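Peptidase (Yersinia bercovieri, PDB 5NYW) is of unknown function but, as an ancestral proteasome beta-subunit of the Ntn-hydrolase family, may act as a peptidase within a large multimer. Local coordinates at residues A13-S18 and I177-T182; E41-V46 and D194-P199; R160-D165 and D169-C174. One frame throughout, in Å; residues are numbered along the deposited sequence.

Contacts 1 and 2 join layers of one proteasome-type subunit, and contact 3 lies within its helical layer. Contact 2 joins the two beta sheets. Contact 1 sets helix 168-185 on strand 11-23 of one of these sheets. Contact 3 pairs the same helix with the end of helix 155-161. Their centres lie about 13 to 17 Å apart. Strands 11-23 and 193-199 are neighbours in the six-stranded sheet, so contacts 1 and 2 share it. Along the chain the order is 13-18, 41-46, 160-165, 169-174, 177-182, 194-199. The two early segments meet partners more than 140 residues later, while contact 3 is local and lies between. All three contacts lie within reach of the second subunit.

Contact 1. Residues A13-S18 and I177-T182; sequences AFASDS and ISMDST. Unlike the reference sequence in segment 13-18: Ala13 (reference Val).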
loop_
_atom_site.group_PDB
_atom_site.type_symbol
_atom_site.label_atom_id
_atom_site.label_comp_id
_atom_site.label_asym_id
_atom_site.label_seq_id
_atom_site.Cartn_x
_atom_site.Cartn_y
_atom_site.Cartn_z
ATOM N N ALA L 13 17.539 -30.412 -34.683
ATOM C CA ALA L 13 18.992 -30.395 -34.540
ATOM C C ALA L 13 19.393 -29.471 -33.389
ATOM O O ALA L 13 18.876 -28.360 -33.262
ATOM C CB ALA L 13 19.672 -29.958 -35.864
ATOM N N PHE L 14 20.318 -29.924 -32.551
ATOM C CA PHE L 14 20.789 -29.118 -31.422
ATOM C C PHE L 14 22.302 -28.954 -31.412
ATOM O O PHE L 14 23.035 -29.906 -31.708
ATOM C CB PHE L 14 20.361 -29.740 -30.091
ATOM C CG PHE L 14 18.895 -29.995 -29.980
ATOM C CD1 PHE L 14 18.048 -29.021 -29.487
ATOM C CD2 PHE L 14 18.356 -31.203 -30.363
ATOM C CE1 PHE L 14 16.687 -29.244 -29.379
ATOM C CE2 PHE L 14 16.989 -31.433 -30.248
ATOM C CZ PHE L 14 16.159 -30.456 -29.760
ATOM N N ALA L 15 22.781 -27.766 -31.045
ATOM C CA ALA L 15 24.226 -27.590 -30.834
ATOM C C ALA L 15 24.559 -26.626 -29.690
ATOM O O ALA L 15 24.041 -25.510 -29.623
ATOM C CB ALA L 15 24.871 -27.124 -32.098
ATOM N N SER L 16 25.437 -27.076 -28.798
ATOM C CA SER L 16 25.904 -26.259 -27.691
ATOM C C SER L 16 27.411 -26.320 -27.520
ATOM O O SER L 16 28.015 -27.396 -27.608
ATOM C CB SER L 16 25.255 -26.714 -26.380
ATOM O OG SER L 16 23.860 -26.497 -26.387
ATOM N N ASP L 17 28.011 -25.180 -27.190
ATOM C CA ASP L 17 29.412 -25.185 -26.796
ATOM C C ASP L 17 29.470 -25.536 -25.305
ATOM O O ASP L 17 28.469 -25.959 -24.726
ATOM C CB ASP L 17 30.103 -23.838 -27.087
ATOM C CG ASP L 17 29.857 -22.804 -26.008
ATOM O OD1 ASP L 17 28.712 -22.711 -25.526
ATOM O OD2 ASP L 17 30.813 -22.099 -25.617
ATOM N N SER L 18 30.634 -25.371 -24.688
ATOM C CA SER L 18 30.762 -25.709 -23.289
ATOM C C SER L 18 31.569 -24.703 -22.485
ATOM O O SER L 18 31.608 -24.796 -21.257
ATOM C CB SER L 18 31.386 -27.099 -23.150
ATOM O OG SER L 18 32.659 -27.165 -23.771
ATOM N N ILE L 177 29.016 -25.056 -38.746
ATOM C CA ILE L 177 29.649 -23.884 -39.334
ATOM C C ILE L 177 29.349 -22.635 -38.495
ATOM O O ILE L 177 30.234 -21.806 -38.261
ATOM C CB ILE L 177 29.200 -23.682 -40.803
ATOM C CG1 ILE L 177 29.638 -24.878 -41.653
ATOM C CG2 ILE L 177 29.761 -22.376 -41.379
ATOM C CD1 ILE L 177 28.974 -24.932 -43.005
ATOM N N SER L 178 28.105 -22.531 -38.023
ATOM C CA SER L 178 27.672 -21.456 -37.129
ATOM C C SER L 178 28.590 -21.422 -35.903
ATOM O O SER L 178 29.030 -20.364 -35.474
ATOM C CB SER L 178 26.208 -21.675 -36.720
ATOM O OG SER L 178 25.687 -20.608 -35.941
ATOM N N MET L 179 28.892 -22.601 -35.365
ATOM C CA MET L 179 29.852 -22.756 -34.277
ATOM C C MET L 179 31.254 -22.331 -34.677
ATOM O O MET L 179 31.968 -21.688 -33.894
ATOM C CB MET L 179 29.901 -24.209 -33.830
ATOM C CG MET L 179 28.776 -24.619 -32.940
ATOM S SD MET L 179 28.974 -23.872 -31.325
ATOM C CE MET L 179 27.361 -24.280 -30.673
ATOM N N ASP L 180 31.659 -22.744 -35.881
ATOM C CA ASP L 180 32.982 -22.438 -36.413
ATOM C C ASP L 180 33.212 -20.934 -36.453
ATOM O O ASP L 180 34.213 -20.438 -35.926
ATOM C CB ASP L 180 33.143 -23.059 -37.805
ATOM C CG ASP L 180 34.410 -22.578 -38.541
ATOM O OD1 ASP L 180 35.517 -22.635 -37.959
ATOM O OD2 ASP L 180 34.295 -22.175 -39.729
ATOM N N SER L 181 32.269 -20.212 -37.047
ATOM C CA SER L 181 32.377 -18.763 -37.146
ATOM C C SER L 181 32.369 -18.078 -35.768
ATOM O O SER L 181 33.019 -17.049 -35.584
ATOM C CB SER L 181 31.257 -18.232 -38.022
ATOM O OG SER L 181 31.411 -18.743 -39.328
ATOM N N THR L 182 31.616 -18.648 -34.821
ATOM C CA THR L 182 31.506 -18.140 -33.452
ATOM C C THR L 182 32.803 -18.388 -32.633
ATOM O O THR L 182 33.297 -17.484 -31.944
ATOM C CB THR L 182 30.279 -18.773 -32.744
ATOM O OG1 THR L 182 29.091 -18.525 -33.525
ATOM C CG2 THR L 182 30.082 -18.179 -31.377
#
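The Met179 side chain leaves its helix with CG anti to the carbonyl carbon (chi1 -79°), bends at the CB-CG bond (chi2 -72°) and ends extended (chi3 169°). This puts the methyl CE against the backbone of residues 15-17. The setting is a helix-on-sheet layer of the Ntn-hydrolase sandwich. Helix 168-185 packs here on strand 11-23.

One side chain carries almost the whole contact. Met179 CE lies 3.7 Å from Ala15 O and 3.7 Å from Asp17 N. It is 3.8 Å from Ser16 C, so the methyl rests along the backbone of these residues. Ala15 adds its methyl, with CB 4.0 Å from Met179 CE. Further along, Asp17 CB comes to 4.4 Å from Met179 SD. The CA atoms of Asp17 and Met179 stay 7.9 Å apart, and the long thioether bridges that gap.

The CB of Ser16 points away from the helix. Its OG is bonded to Gln47 and to Lys32 O on the sheet's other side. The carboxylate of Asp17 is also committed elsewhere. OD1 accepts from Tyr2 N and OD2 from Gly190 N. This places the contact close to the N-terminus, the end that carries the nucleophile in Ntn hydrolases. Tyr2 also packs on Met179 and bonds Ser178 OG. Elsewhere on the helix, Ser181 packs on Pro156 of a second subunit.

The helix itself has a doubly used carbonyl. Ser178 O accepts from Thr182 N at 3.2 Å. It also accepts from Thr182 OG1 at 2.7 Å, and the two donors come from opposite faces of the carbonyl plane.

Contact 2. Residues E41-V46 and D194-P199; sequences ERTLVV and DVMIYP
Thr43 and Tyr198 cross obliquely where the two sheets of the sandwich face each other. Thr43 CB stands 3.8 Å from Tyr198 CE1, at a slant to the ring. Both branches lie on the CD1-CE1 side of the ring: CG2 is 4.0 Å from Tyr198 CD1, and OG1 is 3.9 Å from Tyr198 CE1. The ring reaches this place because its CG is anti to the backbone N (chi1 176°).

Met196 lies two residues back on the same strand and points the same way. Its chain is extended, so it reaches across the interface between the sheets. There CE comes to 4.1 Å from Thr43 CG2. The sulfur SD is 4.3 Å from Val45 CG2. Met196 thus spans both residues of the opposing strand.

The axes of strands 42-46 and 194-199 approach to 10.1 Å and run at 147°, closer to antiparallel than to parallel. This spacing is that of packed sheets, not of paired strands. Leu35 on strand 33-38 packs on Val45 and Met196, and Thr205 touches Thr43.

Arg42 points away from this interface. Its NE and NH2 grip the two carboxylate oxygens of Glu41 side-on, with NE 2.9 Å from OE1.

Among the four touching residues, Tyr198 has a polar end that is provided for outside the segments. Its OH bonds Gln119 OE1 and Phe203 N, and Gln119 pairs with Thr43 through the backbone. The contact itself is van der Waals in character, so shape and apolar burial hold the sheets together here, while the tyrosine hydroxyl ties the ring to the facing sheet.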
loop_
_atom_site.group_PDB
_atom_site.type_symbol
_atom_site.label_atom_id
_atom_site.label_comp_id
_atom_site.label_asym_id
_atom_site.label_seq_id
_atom_site.Cartn_x
_atom_site.Cartn_y
_atom_site.Cartn_z
ATOM N N GLU L 41 8.683 -43.261 -25.980
ATOM C CA GLU L 41 7.603 -42.366 -25.582
ATOM C C GLU L 41 7.903 -40.875 -25.607
ATOM O O GLU L 41 7.058 -40.074 -26.003
ATOM C CB GLU L 41 7.135 -42.740 -24.180
ATOM C CG GLU L 41 5.827 -42.077 -23.794
ATOM C CD GLU L 41 6.038 -40.769 -23.051
ATOM O OE1 GLU L 41 7.065 -40.659 -22.350
ATOM O OE2 GLU L 41 5.179 -39.865 -23.152
ATOM N N ARG L 42 9.100 -40.496 -25.175
ATOM C CA ARG L 42 9.411 -39.080 -25.041
ATOM C C ARG L 42 10.893 -38.753 -25.062
ATOM O O ARG L 42 11.707 -39.501 -24.533
ATOM C CB ARG L 42 8.758 -38.626 -23.734
ATOM C CG ARG L 42 9.265 -37.429 -22.997
ATOM C CD ARG L 42 8.652 -37.471 -21.575
ATOM N NE ARG L 42 7.238 -37.838 -21.673
ATOM C CZ ARG L 42 6.218 -37.115 -21.210
ATOM N NH1 ARG L 42 6.422 -35.986 -20.543
ATOM N NH2 ARG L 42 4.982 -37.536 -21.404
ATOM N N THR L 43 11.228 -37.633 -25.706
ATOM C CA THR L 43 12.587 -37.093 -25.725
ATOM C C THR L 43 12.597 -35.566 -25.639
ATOM O O THR L 43 12.136 -34.876 -26.543
ATOM C CB THR L 43 13.354 -37.549 -26.981
ATOM O OG1 THR L 43 13.482 -38.975 -26.955
ATOM C CG2 THR L 43 14.753 -36.944 -27.003
ATOM N N LEU L 44 13.100 -35.044 -24.533
ATOM C CA LEU L 44 13.158 -33.605 -24.306
ATOM C C LEU L 44 14.600 -33.134 -24.102
ATOM O O LEU L 44 15.358 -33.745 -23.337
ATOM C CB LEU L 44 12.312 -33.228 -23.102
ATOM C CG LEU L 44 10.817 -32.988 -23.297
ATOM C CD1 LEU L 44 10.087 -34.206 -23.830
ATOM C CD2 LEU L 44 10.221 -32.544 -21.967
ATOM N N VAL L 45 14.964 -32.060 -24.801
ATOM C CA VAL L 45 16.296 -31.456 -24.727
ATOM C C VAL L 45 16.242 -30.050 -24.149
ATOM O O VAL L 45 15.453 -29.209 -24.602
ATOM C CB VAL L 45 16.965 -31.386 -26.120
ATOM C CG1 VAL L 45 18.326 -30.704 -26.034
ATOM C CG2 VAL L 45 17.105 -32.775 -26.703
ATOM N N VAL L 46 17.090 -29.795 -23.157
ATOM C CA VAL L 46 17.190 -28.468 -22.563
ATOM C C VAL L 46 18.586 -27.886 -22.754
ATOM O O VAL L 46 19.578 -28.522 -22.385
ATOM C CB VAL L 46 16.876 -28.506 -21.059
ATOM C CG1 VAL L 46 17.058 -27.128 -20.456
ATOM C CG2 VAL L 46 15.454 -29.016 -20.817
ATOM N N ASP L 194 28.621 -30.048 -27.622
ATOM C CA ASP L 194 27.670 -31.136 -27.416
ATOM C C ASP L 194 26.575 -30.940 -28.437
ATOM O O ASP L 194 25.991 -29.860 -28.528
ATOM C CB ASP L 194 27.138 -31.146 -25.983
ATOM C CG ASP L 194 28.211 -31.563 -24.963
ATOM O OD1 ASP L 194 28.821 -32.657 -25.091
ATOM O OD2 ASP L 194 28.469 -30.764 -24.041
ATOM N N VAL L 195 26.379 -31.955 -29.270
ATOM C CA VAL L 195 25.419 -31.906 -30.359
ATOM C C VAL L 195 24.480 -33.120 -30.368
ATOM O O VAL L 195 24.756 -34.154 -29.755
ATOM C CB VAL L 195 26.144 -31.827 -31.727
ATOM C CG1 VAL L 195 27.139 -30.671 -31.764
ATOM C CG2 VAL L 195 26.844 -33.134 -32.036
ATOM N N MET L 196 23.355 -32.982 -31.051
ATOM C CA MET L 196 22.431 -34.089 -31.209
ATOM C C MET L 196 21.499 -33.931 -32.402
ATOM O O MET L 196 21.036 -32.836 -32.698
ATOM C CB MET L 196 21.600 -34.276 -29.950
ATOM C CG MET L 196 20.505 -35.284 -30.147
ATOM S SD MET L 196 19.660 -35.644 -28.640
ATOM C CE MET L 196 18.167 -36.398 -29.285
ATOM N N ILE L 197 21.245 -35.029 -33.095
ATOM C CA ILE L 197 20.202 -35.064 -34.103
ATOM C C ILE L 197 19.042 -35.920 -33.589
ATOM O O ILE L 197 19.247 -37.065 -33.181
ATOM C CB ILE L 197 20.700 -35.650 -35.413
ATOM C CG1 ILE L 197 21.823 -34.799 -35.989
ATOM C CG2 ILE L 197 19.528 -35.826 -36.370
ATOM C CD1 ILE L 197 22.418 -35.371 -37.266
ATOM N N TYR L 198 17.839 -35.352 -33.575
ATOM C CA TYR L 198 16.643 -36.105 -33.216
ATOM C C TYR L 198 15.703 -36.242 -34.403
ATOM O O TYR L 198 15.024 -35.282 -34.787
ATOM C CB TYR L 198 15.877 -35.445 -32.071
ATOM C CG TYR L 198 14.594 -36.198 -31.778
ATOM C CD1 TYR L 198 14.593 -37.324 -30.957
ATOM C CD2 TYR L 198 13.389 -35.815 -32.366
ATOM C CE1 TYR L 198 13.430 -38.022 -30.712
ATOM C CE2 TYR L 198 12.232 -36.508 -32.131
ATOM C CZ TYR L 198 12.251 -37.609 -31.301
ATOM O OH TYR L 198 11.072 -38.280 -31.071
ATOM N N PRO L 199 15.653 -37.434 -34.995
ATOM C CA PRO L 199 14.702 -37.681 -36.092
ATOM C C PRO L 199 13.239 -37.824 -35.626
ATOM O O PRO L 199 12.964 -38.372 -34.555
ATOM C CB PRO L 199 15.223 -38.977 -36.724
ATOM C CG PRO L 199 16.060 -39.626 -35.678
ATOM C CD PRO L 199 16.603 -38.543 -34.796
#

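Contact 3. Residues R160-D165 and D169-C174; sequences RVLSYD and DQAMQC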
loop_
_atom_site.group_PDB
_atom_site.type_symbol
_atom_site.label_atom_id
_atom_site.label_comp_id
_atom_site.label_asym_id
_atom_site.label_seq_id
_atom_site.Cartn_x
_atom_site.Cartn_y
_atom_site.Cartn_z
ATOM N N ARG L 160 21.206 -17.790 -44.156
ATOM C CA ARG L 160 21.484 -18.007 -45.583
ATOM C C ARG L 160 21.040 -19.367 -46.110
ATOM O O ARG L 160 20.567 -19.462 -47.244
ATOM C CB ARG L 160 22.980 -17.868 -45.867
ATOM C CG ARG L 160 23.500 -16.453 -45.919
ATOM C CD ARG L 160 24.981 -16.451 -46.280
ATOM N NE ARG L 160 25.561 -15.113 -46.229
ATOM C CZ ARG L 160 25.500 -14.232 -47.226
ATOM N NH1 ARG L 160 24.890 -14.557 -48.361
ATOM N NH2 ARG L 160 26.052 -13.029 -47.086
ATOM N N VAL L 161 21.162 -20.406 -45.281
ATOM C CA VAL L 161 20.982 -21.762 -45.775
ATOM C C VAL L 161 19.879 -22.578 -45.085
ATOM O O VAL L 161 19.381 -23.540 -45.663
ATOM C CB VAL L 161 22.306 -22.555 -45.683
ATOM C CG1 VAL L 161 23.442 -21.769 -46.292
ATOM C CG2 VAL L 161 22.633 -22.884 -44.259
ATOM N N LEU L 162 19.456 -22.188 -43.887
ATOM C CA LEU L 162 18.460 -22.993 -43.175
ATOM C C LEU L 162 17.045 -22.517 -43.488
ATOM O O LEU L 162 16.772 -21.313 -43.525
ATOM C CB LEU L 162 18.684 -22.963 -41.649
ATOM C CG LEU L 162 17.839 -23.974 -40.833
ATOM C CD1 LEU L 162 18.407 -25.393 -40.891
ATOM C CD2 LEU L 162 17.620 -23.565 -39.376
ATOM N N SER L 163 16.167 -23.481 -43.759
ATOM C CA SER L 163 14.729 -23.260 -43.885
ATOM C C SER L 163 14.047 -24.478 -43.280
ATOM O O SER L 163 14.709 -25.489 -43.018
ATOM C CB SER L 163 14.312 -23.042 -45.341
ATOM O OG SER L 163 14.631 -24.166 -46.141
ATOM N N TYR L 164 12.736 -24.403 -43.071
ATOM C CA TYR L 164 11.988 -25.490 -42.421
ATOM C C TYR L 164 12.183 -26.845 -43.113
ATOM O O TYR L 164 12.107 -27.901 -42.477
ATOM C CB TYR L 164 10.498 -25.128 -42.367
ATOM C CG TYR L 164 9.594 -26.106 -41.641
ATOM C CD1 TYR L 164 9.647 -26.233 -40.257
ATOM C CD2 TYR L 164 8.663 -26.890 -42.340
ATOM C CE1 TYR L 164 8.806 -27.115 -39.583
ATOM C CE2 TYR L 164 7.828 -27.785 -41.673
ATOM C CZ TYR L 164 7.902 -27.890 -40.293
ATOM O OH TYR L 164 7.074 -28.762 -39.614
ATOM N N ASP L 165 12.455 -26.810 -44.415
ATOM C CA ASP L 165 12.546 -28.037 -45.208
ATOM C C ASP L 165 13.966 -28.569 -45.395
ATOM O O ASP L 165 14.155 -29.576 -46.063
ATOM C CB ASP L 165 11.914 -27.801 -46.579
ATOM C CG ASP L 165 10.409 -27.665 -46.505
ATOM O OD1 ASP L 165 9.758 -28.514 -45.856
ATOM O OD2 ASP L 165 9.880 -26.694 -47.084
ATOM N N ASP L 169 20.725 -33.662 -41.855
ATOM C CA ASP L 169 22.188 -33.646 -41.924
ATOM C C ASP L 169 22.711 -32.275 -42.328
ATOM O O ASP L 169 23.732 -31.821 -41.811
ATOM C CB ASP L 169 22.709 -34.711 -42.874
ATOM C CG ASP L 169 22.673 -36.084 -42.260
ATOM O OD1 ASP L 169 22.150 -36.214 -41.132
ATOM O OD2 ASP L 169 23.183 -37.031 -42.896
ATOM N N GLN L 170 21.987 -31.600 -43.214
ATOM C CA GLN L 170 22.386 -30.269 -43.623
ATOM C C GLN L 170 22.160 -29.267 -42.491
ATOM O O GLN L 170 22.894 -28.282 -42.378
ATOM C CB GLN L 170 21.622 -29.829 -44.868
ATOM C CG GLN L 170 21.948 -30.591 -46.131
ATOM C CD GLN L 170 21.341 -29.917 -47.347
ATOM O OE1 GLN L 170 20.524 -29.004 -47.220
ATOM N NE2 GLN L 170 21.752 -30.347 -48.533
ATOM N N ALA L 171 21.133 -29.493 -41.675
ATOM C CA ALA L 171 20.890 -28.634 -40.513
ATOM C C ALA L 171 22.011 -28.742 -39.490
ATOM O O ALA L 171 22.490 -27.746 -38.953
ATOM C CB ALA L 171 19.585 -28.977 -39.877
ATOM N N MET L 172 22.443 -29.961 -39.227
ATOM C CA MET L 172 23.538 -30.139 -38.303
ATOM C C MET L 172 24.809 -29.523 -38.888
ATOM O O MET L 172 25.560 -28.860 -38.168
ATOM C CB MET L 172 23.755 -31.617 -37.989
ATOM C CG MET L 172 24.942 -31.843 -37.048
ATOM S SD MET L 172 24.832 -30.874 -35.510
ATOM C CE MET L 172 23.508 -31.720 -34.666
ATOM N N GLN L 173 25.015 -29.689 -40.196
ATOM C CA GLN L 173 26.158 -29.048 -40.872
ATOM C C GLN L 173 26.134 -27.538 -40.715
ATOM O O GLN L 173 27.150 -26.918 -40.401
ATOM C CB GLN L 173 26.191 -29.370 -42.367
ATOM C CG GLN L 173 26.712 -30.744 -42.696
ATOM C CD GLN L 173 26.670 -31.046 -44.182
ATOM O OE1 GLN L 173 25.753 -30.636 -44.890
ATOM N NE2 GLN L 173 27.696 -31.733 -44.667
ATOM N N CYS L 174 24.956 -26.961 -40.894
ATOM C CA CYS L 174 24.774 -25.534 -40.727
ATOM C C CYS L 174 25.115 -25.104 -39.292
ATOM O O CYS L 174 25.835 -24.127 -39.098
ATOM C CB CYS L 174 23.341 -25.159 -41.093
ATOM S SG CYS L 174 22.918 -23.447 -40.815
#
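Cys174 N donates to Gln170 O at 2.9 Å, a helical bond that holds the residue bearing the main sulfur contact. Cys174 has its SG anti to the backbone N (chi1 175°). The thiol is thereby carried toward the end of helix 155-161.

There Val161 meets it. Val161 CG2 is 3.5 Å from Cys174 SG and 4.0 Å from Cys174 CB, so one methyl sits against the whole thiol arm.

Leu162 is the first residue to leave helical geometry. Its CB is still 4.3 Å from Cys174 SG. Its CG is anti to the backbone N (chi1 -170°), and the branch then carries CD1 over to Ala171. Leu162 CD1 is 3.9 Å from Ala171 CB and 4.1 Å from Ala171 CA. The small alanine lets the backbones come near, with the Leu162 and Ala171 CA atoms 6.7 Å apart. Met6 of strand 2-7 touches Leu162, Ala171 and Cys174 alike, so the apolar patch continues onto the sheet.

After Leu162 the chain turns, and Ser163 N bonds Thr166 OG1 within the turn. Arg160 points its end away from the contact and forms a salt bridge with Asp180 of a second subunit. Gln173 packs on Pro237 of that subunit.

The arrangement is two consecutive helices joined by a short connection, residues 162-167. They belong to one helical layer, which also faces a neighbouring subunit. This layer covers the six-stranded sheet in the proteasome-type alpha-beta-beta-alpha sandwich.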